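Local structure of ATP phosphoribosyltransferase regulatory subunit (Bacillus halodurans, 3OD1) at residues B[148-153]-B[259-264]; B[156-161]-B[321-326]. The protein probably takes part in the first step of histidine biosynthesis as the regulatory partner of ATP phosphoribosyltransferase, and may let histidine feed back on that enzyme's activity. All blocks are in the same frame, centred on the assembly; numbering follows the deposited sequence.

How the contacts relate
Both contacts lie in the part of the chain related to histidyl-tRNA synthetase, with centres 14 Å apart. Along the chain their segments alternate: 148-153, 156-161, 259-264, then 321-326. Helix 139-155 carries the first segment of contact 1 and leads straight into the loop of contact 2, with a probable hydrogen bond from Leu158 N to Leu153 O (3.1 Å) across the join. Phe161 also touches both sides of contact 1, its CZ lying 3.7 Å from Ile150 O. The loop 156-161 thus ties together the helix, the approach to strand 265-268 and helix 320-327, all set around the large mixed sheet of the class II synthetase-like core.

Contact 1 of 2, residues B[148-153]-B[259-264]; sequences LMIAAL and YGASEY
The Tyr264 ring takes Ile150 on one face and has Ala261 O at its edge, in plane. Ile150 CG2 sits 3.7 Å above the ring plane, displaced toward the rim on the CD2 side; its line to the ring centroid is 4.0 Å long and 24° off the normal, a CH-pi contact. Phe161 stacks on the ring from the same side of its plane. With chi1 at -68°, Ile150 holds CG2 anti to its backbone N, over the ring, while the extended CG1 arm carries CD1 past it to the base of the tyrosine. There CD1 meets Tyr264 CB at 3.7 Å and Ala261 CB at 3.9 Å. The bond from Tyr264 N to Ala261 O (3.0 Å) closes the turn that brings the methylene of Tyr264 and the methyl of Ala261 together. Cutting Ile150 back to an alanine removes both CG2 and CD1, which would probably open a gap against Ala261 CB and Tyr264 CB and leave the ring without this CH-pi contact. Gly260 ends helix 240-258 in a Schellman motif, and the link from there to strand 265-268 includes the 3-10 segment 262-264. Across it lies helix 139-155, with helix 21-40 and strand 295-298 also packed against 148-153.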
loop_
_atom_site.group_PDB
_atom_site.type_symbol
_atom_site.label_atom_id
_atom_site.label_comp_id
_atom_site.label_asym_id
_atom_site.label_seq_id
_atom_site.Cartn_x
_atom_site.Cartn_y
_atom_site.Cartn_z
ATOM N N LEU B 148 -4.011 8.081 -21.812
ATOM C CA LEU B 148 -3.307 7.203 -20.888
ATOM C C LEU B 148 -4.306 6.361 -20.094
ATOM O O LEU B 148 -4.152 5.149 -19.987
ATOM C CB LEU B 148 -2.410 8.012 -19.952
ATOM C CG LEU B 148 -1.737 7.275 -18.786
ATOM C CD1 LEU B 148 -0.983 6.034 -19.274
ATOM C CD2 LEU B 148 -0.804 8.231 -18.050
HETATM N N MSE B 149 -5.346 6.994 -19.563
HETATM C CA MSE B 149 -6.356 6.252 -18.816
HETATM C C MSE B 149 -6.934 5.114 -19.654
HETATM O O MSE B 149 -7.118 3.985 -19.163
HETATM C CB MSE B 149 -7.489 7.172 -18.366
HETATM C CG MSE B 149 -8.328 6.554 -17.236
HETATM SE SE MSE B 149 -9.745 7.729 -16.577
HETATM C CE MSE B 149 -10.872 7.807 -18.153
ATOM N N ILE B 150 -7.246 5.424 -20.911
ATOM C CA ILE B 150 -7.814 4.446 -21.820
ATOM C C ILE B 150 -6.819 3.322 -22.085
ATOM O O ILE B 150 -7.191 2.146 -22.124
ATOM C CB ILE B 150 -8.272 5.109 -23.145
ATOM C CG1 ILE B 150 -9.469 6.033 -22.868
ATOM C CG2 ILE B 150 -8.575 4.041 -24.216
ATOM C CD1 ILE B 150 -9.944 6.842 -24.051
ATOM N N ALA B 151 -5.545 3.674 -22.253
ATOM C CA ALA B 151 -4.533 2.661 -22.528
ATOM C C ALA B 151 -4.296 1.787 -21.297
ATOM O O ALA B 151 -4.057 0.574 -21.404
ATOM C CB ALA B 151 -3.246 3.309 -23.000
ATOM N N ALA B 152 -4.367 2.397 -20.119
ATOM C CA ALA B 152 -4.171 1.642 -18.876
ATOM C C ALA B 152 -5.359 0.706 -18.615
ATOM O O ALA B 152 -5.177 -0.445 -18.234
ATOM C CB ALA B 152 -3.966 2.596 -17.699
ATOM N N LEU B 153 -6.576 1.208 -18.815
ATOM C CA LEU B 153 -7.771 0.390 -18.667
ATOM C C LEU B 153 -7.721 -0.819 -19.596
ATOM O O LEU B 153 -8.005 -1.934 -19.177
ATOM C CB LEU B 153 -9.027 1.216 -18.927
ATOM C CG LEU B 153 -9.320 2.207 -17.802
ATOM C CD1 LEU B 153 -10.526 3.057 -18.132
ATOM C CD2 LEU B 153 -9.527 1.445 -16.494
ATOM N N TYR B 259 -4.331 9.916 -30.970
ATOM C CA TYR B 259 -4.001 8.777 -30.116
ATOM C C TYR B 259 -4.746 7.499 -30.493
ATOM O O TYR B 259 -4.531 6.459 -29.879
ATOM C CB TYR B 259 -4.291 9.070 -28.644
ATOM C CG TYR B 259 -3.225 9.861 -27.927
ATOM C CD1 TYR B 259 -2.054 9.255 -27.483
ATOM C CD2 TYR B 259 -3.411 11.212 -27.647
ATOM C CE1 TYR B 259 -1.077 9.989 -26.802
ATOM C CE2 TYR B 259 -2.456 11.942 -26.970
ATOM C CZ TYR B 259 -1.291 11.331 -26.548
ATOM O OH TYR B 259 -0.341 12.074 -25.878
ATOM N N GLY B 260 -5.637 7.574 -31.473
ATOM C CA GLY B 260 -6.440 6.418 -31.828
ATOM C C GLY B 260 -7.318 5.962 -30.672
ATOM O O GLY B 260 -7.608 4.772 -30.535
ATOM N N ALA B 261 -7.747 6.914 -29.841
ATOM C CA ALA B 261 -8.561 6.613 -28.668
ATOM C C ALA B 261 -10.010 7.026 -28.886
ATOM O O ALA B 261 -10.846 6.899 -27.995
ATOM C CB ALA B 261 -7.997 7.311 -27.432
ATOM N N SER B 262 -10.298 7.487 -30.094
ATOM C CA SER B 262 -11.576 8.100 -30.423
ATOM C C SER B 262 -12.775 7.186 -30.193
ATOM O O SER B 262 -13.828 7.633 -29.722
ATOM C CB SER B 262 -11.556 8.559 -31.880
ATOM O OG SER B 262 -12.409 9.661 -32.052
ATOM N N GLU B 263 -12.616 5.910 -30.531
ATOM C CA GLU B 263 -13.713 4.950 -30.429
ATOM C C GLU B 263 -14.239 4.866 -29.001
ATOM O O GLU B 263 -15.397 4.502 -28.783
ATOM C CB GLU B 263 -13.277 3.561 -30.918
ATOM C CG GLU B 263 -12.185 2.910 -30.068
ATOM C CD GLU B 263 -11.909 1.449 -30.435
ATOM O OE1 GLU B 263 -12.793 0.588 -30.217
ATOM O OE2 GLU B 263 -10.794 1.160 -30.923
ATOM N N TYR B 264 -13.389 5.225 -28.037
ATOM C CA TYR B 264 -13.699 5.064 -26.617
ATOM C C TYR B 264 -14.388 6.270 -25.987
ATOM O O TYR B 264 -14.887 6.195 -24.862
ATOM C CB TYR B 264 -12.421 4.741 -25.832
ATOM C CG TYR B 264 -11.866 3.369 -26.128
ATOM C CD1 TYR B 264 -12.384 2.247 -25.498
ATOM C CD2 TYR B 264 -10.832 3.192 -27.038
ATOM C CE1 TYR B 264 -11.891 0.985 -25.759
ATOM C CE2 TYR B 264 -10.326 1.932 -27.304
ATOM C CZ TYR B 264 -10.864 0.833 -26.660
ATOM O OH TYR B 264 -10.382 -0.425 -26.918
#

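Contact 2 of 2, residues B[156-161]-B[321-326]; sequences AGLSEF and DLLVEA
Leu158 and Ala326 mark the nearest backbone approach, their CA atoms 8.0 Å apart, and the two segments differ in kind. Segment 156-161 is an irregular connection: Gly157, at a phi of 114°, leaves the helical path with two bonds back into the last turn of helix 139-155, a Schellman motif. A side chain at Gly157 would collide with the carbonyl O of Ala156, a steric reason for glycine here. Segment 321-326 is regular helix, as the bonds from Glu325 N to Asp321 O (3.1 Å) and from Ala326 N to Leu322 O (3.0 Å) attest. Helix 320-327 follows strand 313-319 directly, and this strand-helix pair is consistent, by topology and sequence, with motif 3 of the class II aminoacyl-tRNA synthetases; within it Asp321 OD1 forms a salt bridge with Arg319. The loop meets the helix through apolar side chains. Leu158 directs its CA–CB bond toward the helix and forks around two positions one turn apart: CD2 reaches Leu323 CD1 at 4.2 Å, while CD1 lies 4.5 Å from Ala326 CB, a loose contact. The Leu323 CA–CB bond does not point at the loop; CG anti to the backbone N (chi1 176°) and a chi2 of 55° swing CD1 round to it. Thus one methyl of each leucine meets the other, their side chains crossing at a slant. Leu294 packs on both Leu158 and Ala326, whereas Met34 and Ile30 of helix 21-40, together with Leu153, pack against Leu323.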
loop_
_atom_site.group_PDB
_atom_site.type_symbol
_atom_site.label_atom_id
_atom_site.label_comp_id
_atom_site.label_asym_id
_atom_site.label_seq_id
_atom_site.Cartn_x
_atom_site.Cartn_y
_atom_site.Cartn_z
ATOM N N ALA B 156 -5.287 -3.461 -18.513
ATOM C CA ALA B 156 -5.815 -4.203 -17.379
ATOM C C ALA B 156 -6.877 -5.220 -17.807
ATOM O O ALA B 156 -7.282 -6.055 -17.009
ATOM C CB ALA B 156 -6.393 -3.246 -16.342
ATOM N N GLY B 157 -7.349 -5.139 -19.047
ATOM C CA GLY B 157 -8.290 -6.125 -19.550
ATOM C C GLY B 157 -9.676 -5.583 -19.847
ATOM O O GLY B 157 -10.527 -6.300 -20.366
ATOM N N LEU B 158 -9.913 -4.318 -19.526
ATOM C CA LEU B 158 -11.225 -3.718 -19.757
ATOM C C LEU B 158 -11.475 -3.511 -21.252
ATOM O O LEU B 158 -10.592 -3.051 -21.985
ATOM C CB LEU B 158 -11.362 -2.385 -19.008
ATOM C CG LEU B 158 -12.800 -1.930 -18.743
ATOM C CD1 LEU B 158 -13.508 -2.951 -17.857
ATOM C CD2 LEU B 158 -12.837 -0.535 -18.100
ATOM N N SER B 159 -12.691 -3.837 -21.681
ATOM C CA SER B 159 -13.067 -3.810 -23.086
ATOM C C SER B 159 -14.422 -3.116 -23.245
ATOM O O SER B 159 -15.238 -3.118 -22.328
ATOM C CB SER B 159 -13.173 -5.255 -23.601
ATOM O OG SER B 159 -12.626 -5.409 -24.898
ATOM N N GLU B 160 -14.655 -2.515 -24.406
ATOM C CA GLU B 160 -15.979 -1.999 -24.751
ATOM C C GLU B 160 -16.466 -0.866 -23.843
ATOM O O GLU B 160 -17.666 -0.572 -23.820
ATOM C CB GLU B 160 -17.007 -3.136 -24.712
ATOM C CG GLU B 160 -16.537 -4.441 -25.326
ATOM C CD GLU B 160 -17.103 -4.670 -26.710
ATOM O OE1 GLU B 160 -17.342 -3.678 -27.429
ATOM O OE2 GLU B 160 -17.306 -5.845 -27.077
ATOM N N PHE B 161 -15.552 -0.243 -23.098
ATOM C CA PHE B 161 -15.914 0.815 -22.161
ATOM C C PHE B 161 -15.977 2.171 -22.846
ATOM O O PHE B 161 -15.589 2.308 -24.007
ATOM C CB PHE B 161 -14.922 0.874 -21.000
ATOM C CG PHE B 161 -13.514 1.143 -21.418
ATOM C CD1 PHE B 161 -12.996 2.437 -21.378
ATOM C CD2 PHE B 161 -12.695 0.106 -21.839
ATOM C CE1 PHE B 161 -11.681 2.688 -21.746
ATOM C CE2 PHE B 161 -11.381 0.349 -22.218
ATOM C CZ PHE B 161 -10.874 1.642 -22.175
ATOM N N ASP B 321 -11.351 -1.206 -6.644
ATOM C CA ASP B 321 -12.328 -2.224 -6.292
ATOM C C ASP B 321 -13.475 -2.268 -7.298
ATOM O O ASP B 321 -13.958 -3.339 -7.649
ATOM C CB ASP B 321 -12.803 -2.080 -4.832
ATOM C CG ASP B 321 -13.198 -0.650 -4.463
ATOM O OD1 ASP B 321 -13.736 -0.474 -3.345
ATOM O OD2 ASP B 321 -12.976 0.289 -5.268
ATOM N N LEU B 322 -13.885 -1.103 -7.794
ATOM C CA LEU B 322 -14.930 -1.045 -8.800
ATOM C C LEU B 322 -14.430 -1.639 -10.108
ATOM O O LEU B 322 -15.180 -2.279 -10.839
ATOM C CB LEU B 322 -15.388 0.404 -9.011
ATOM C CG LEU B 322 -16.110 1.072 -7.831
ATOM C CD1 LEU B 322 -16.486 2.538 -8.122
ATOM C CD2 LEU B 322 -17.351 0.280 -7.429
ATOM N N LEU B 323 -13.155 -1.417 -10.411
ATOM C CA LEU B 323 -12.585 -1.947 -11.644
ATOM C C LEU B 323 -12.493 -3.480 -11.592
ATOM O O LEU B 323 -12.834 -4.167 -12.555
ATOM C CB LEU B 323 -11.209 -1.324 -11.927
ATOM C CG LEU B 323 -10.447 -1.867 -13.137
ATOM C CD1 LEU B 323 -11.308 -1.776 -14.415
ATOM C CD2 LEU B 323 -9.101 -1.135 -13.309
ATOM N N VAL B 324 -12.046 -4.013 -10.464
ATOM C CA VAL B 324 -11.978 -5.468 -10.295
ATOM C C VAL B 324 -13.364 -6.112 -10.485
ATOM O O VAL B 324 -13.503 -7.087 -11.226
ATOM C CB VAL B 324 -11.365 -5.873 -8.936
ATOM C CG1 VAL B 324 -11.383 -7.404 -8.761
ATOM C CG2 VAL B 324 -9.933 -5.349 -8.797
ATOM N N GLU B 325 -14.383 -5.557 -9.830
ATOM C CA GLU B 325 -15.770 -5.972 -10.055
ATOM C C GLU B 325 -16.127 -6.000 -11.540
ATOM O O GLU B 325 -16.692 -6.971 -12.041
ATOM C CB GLU B 325 -16.731 -4.992 -9.389
ATOM C CG GLU B 325 -16.980 -5.157 -7.906
ATOM C CD GLU B 325 -17.954 -4.096 -7.385
ATOM O OE1 GLU B 325 -17.796 -3.655 -6.225
ATOM O OE2 GLU B 325 -18.865 -3.685 -8.147
ATOM N N ALA B 326 -15.822 -4.906 -12.232
ATOM C CA ALA B 326 -16.203 -4.733 -13.632
ATOM C C ALA B 326 -15.553 -5.753 -14.572
ATOM O O ALA B 326 -16.072 -6.028 -15.656
ATOM C CB ALA B 326 -15.879 -3.314 -14.085
#